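Local coordinates for protein acetyltransferase, GNAT family (Streptococcus pneumoniae, PDB 2ATR) that probably transfers an acetyl group from acetyl-CoA to a substrate not yet identified, as a member of the GNAT acetyltransferase family, at residues 56-61 and 69-74. Sequence-based numbering, arbitrary orientation.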
loop_
_atom_site.group_PDB
_atom_site.type_symbol
_atom_site.label_atom_id
_atom_site.label_comp_id
_atom_site.label_asym_id
_atom_site.label_seq_id
_atom_site.Cartn_x
_atom_site.Cartn_y
_atom_site.Cartn_z
ATOM N N LEU A 56 3.378 0.833 6.720
ATOM C CA LEU A 56 3.096 -0.475 6.163
ATOM C C LEU A 56 2.793 -0.321 4.652
ATOM O O LEU A 56 2.237 0.692 4.232
ATOM C CB LEU A 56 1.912 -1.146 6.915
ATOM C CG LEU A 56 1.224 -2.426 6.409
ATOM C CD1 LEU A 56 0.589 -3.231 7.570
ATOM C CD2 LEU A 56 0.147 -2.065 5.318
ATOM N N ILE A 57 3.198 -1.300 3.866
ATOM C CA ILE A 57 2.686 -1.449 2.467
ATOM C C ILE A 57 2.209 -2.876 2.335
ATOM O O ILE A 57 2.809 -3.781 2.910
ATOM C CB ILE A 57 3.688 -1.022 1.348
ATOM C CG1 ILE A 57 3.025 -1.076 -0.096
ATOM C CG2 ILE A 57 4.964 -1.907 1.423
ATOM C CD1 ILE A 57 3.938 -0.389 -1.188
ATOM N N ARG A 58 1.084 -3.070 1.650
ATOM C CA ARG A 58 0.520 -4.373 1.443
ATOM C C ARG A 58 0.052 -4.497 -0.022
ATOM O O ARG A 58 -0.780 -3.722 -0.536
ATOM C CB ARG A 58 -0.670 -4.607 2.384
ATOM C CG ARG A 58 -1.227 -5.973 2.375
ATOM C CD ARG A 58 -2.165 -6.203 3.561
ATOM N NE ARG A 58 -3.492 -5.590 3.396
ATOM C CZ ARG A 58 -4.519 -6.107 2.729
ATOM N NH1 ARG A 58 -4.415 -7.227 1.996
ATOM N NH2 ARG A 58 -5.670 -5.467 2.747
ATOM N N LEU A 59 0.618 -5.480 -0.701
ATOM C CA LEU A 59 0.266 -5.745 -2.107
ATOM C C LEU A 59 -0.566 -6.981 -2.199
ATOM O O LEU A 59 -0.364 -7.909 -1.431
ATOM C CB LEU A 59 1.530 -5.928 -2.937
ATOM C CG LEU A 59 2.654 -4.904 -2.929
ATOM C CD1 LEU A 59 3.651 -5.333 -3.981
ATOM C CD2 LEU A 59 2.166 -3.527 -3.204
ATOM N N VAL A 60 -1.493 -7.001 -3.164
ATOM C CA VAL A 60 -2.422 -8.104 -3.408
ATOM C C VAL A 60 -2.534 -8.387 -4.917
ATOM O O VAL A 60 -2.103 -7.565 -5.742
ATOM C CB VAL A 60 -3.866 -7.828 -2.846
ATOM C CG1 VAL A 60 -3.818 -7.635 -1.295
ATOM C CG2 VAL A 60 -4.532 -6.651 -3.557
ATOM N N GLY A 61 -3.134 -9.521 -5.266
ATOM C CA GLY A 61 -3.296 -9.867 -6.693
ATOM C C GLY A 61 -2.721 -11.227 -6.952
ATOM O O GLY A 61 -2.444 -11.981 -6.015
ATOM N N VAL A 69 -1.504 -2.223 -5.278
ATOM C CA VAL A 69 -0.962 -1.622 -4.048
ATOM C C VAL A 69 -2.202 -1.393 -3.193
ATOM O O VAL A 69 -2.975 -0.451 -3.424
ATOM C CB VAL A 69 -0.186 -0.252 -4.255
ATOM C CG1 VAL A 69 0.225 0.329 -2.848
ATOM C CG2 VAL A 69 1.092 -0.430 -5.088
ATOM N N GLN A 70 -2.459 -2.322 -2.279
ATOM C CA GLN A 70 -3.721 -2.311 -1.532
ATOM C C GLN A 70 -3.694 -1.342 -0.331
ATOM O O GLN A 70 -4.584 -0.482 -0.200
ATOM C CB GLN A 70 -4.075 -3.730 -1.135
ATOM C CG GLN A 70 -5.319 -3.888 -0.236
ATOM C CD GLN A 70 -6.578 -3.248 -0.844
ATOM O OE1 GLN A 70 -6.709 -3.142 -2.056
ATOM N NE2 GLN A 70 -7.470 -2.778 0.006
ATOM N N ASP A 71 -2.677 -1.433 0.523
ATOM C CA ASP A 71 -2.527 -0.480 1.660
ATOM C C ASP A 71 -1.172 0.157 1.551
ATOM O O ASP A 71 -0.163 -0.540 1.289
ATOM C CB ASP A 71 -2.628 -1.151 3.063
ATOM C CG ASP A 71 -3.938 -1.883 3.300
ATOM O OD1 ASP A 71 -5.019 -1.417 2.857
ATOM O OD2 ASP A 71 -3.891 -2.932 3.976
ATOM N N LEU A 72 -1.127 1.470 1.681
ATOM C CA LEU A 72 0.112 2.190 1.910
ATOM C C LEU A 72 -0.118 3.204 3.039
ATOM O O LEU A 72 -0.874 4.186 2.873
ATOM C CB LEU A 72 0.594 2.918 0.662
ATOM C CG LEU A 72 1.915 3.695 0.757
ATOM C CD1 LEU A 72 3.072 2.755 1.171
ATOM C CD2 LEU A 72 2.265 4.404 -0.560
ATOM N N ILE A 73 0.517 2.966 4.176
ATOM C CA ILE A 73 0.246 3.781 5.366
ATOM C C ILE A 73 1.561 4.210 5.951
ATOM O O ILE A 73 2.447 3.374 6.131
ATOM C CB ILE A 73 -0.541 3.004 6.461
ATOM C CG1 ILE A 73 -1.893 2.549 5.929
ATOM C CG2 ILE A 73 -0.740 3.878 7.710
ATOM C CD1 ILE A 73 -2.600 1.579 6.805
ATOM N N VAL A 74 1.713 5.512 6.179
ATOM C CA VAL A 74 2.724 6.036 7.087
ATOM C C VAL A 74 1.975 6.850 8.188
ATOM O O VAL A 74 0.974 7.552 7.904
ATOM C CB VAL A 74 3.753 6.915 6.383
ATOM C CG1 VAL A 74 4.842 7.380 7.387
ATOM C CG2 VAL A 74 4.424 6.174 5.248
HETATM O O HOH W 1 -7.252 -2.994 3.172
#
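Arg58 reaches Asp71 by running its chain out with CG trans to the backbone N (chi1 -173°) and then bending at chi3 (77°), while Asp71 swings its carboxylate back beside its own N (chi1 -58°). The two side chains lie alongside each other, and Arg58 NE forms a salt-bridge hydrogen bond of 2.7 Å to Asp71 OD2, met from above the carboxylate plane; Arg58 NH2 adds a weak one to the same oxygen. A long, positively charged arginine suits a place beside a short carboxylate, and its flat guanidinium takes Gln70 CG over one face, 3.4 Å from Arg58 NH2. A water at the guanidinium edge links Arg58 NH2, Gln70 NE2 and Asp71 OD1; Tyr19 OH also hydrogen-bonds Asp71 OD2, and Ser41 OG pairs with Arg58 NH1.

The backbone here forms a classic beta bulge: Gln70 and Asp71 both face Arg58, whose O accepts from Gln70 N (2.8 Å) and Asp71 N (3.2 Å). On the face opposite Arg58 and Asp71, branched Ile57 sets its CB 3.8 Å from Leu72 CD1, and Leu59 CD2 packs on Val69, apolar residues fit for a core. This antiparallel hairpin lies centrally in the GNAT sheet, with helix 83-92 against Ile57 and Leu72, helix 12-20 against Leu56 and Ile73, and strand 43-49 flanking 56-61.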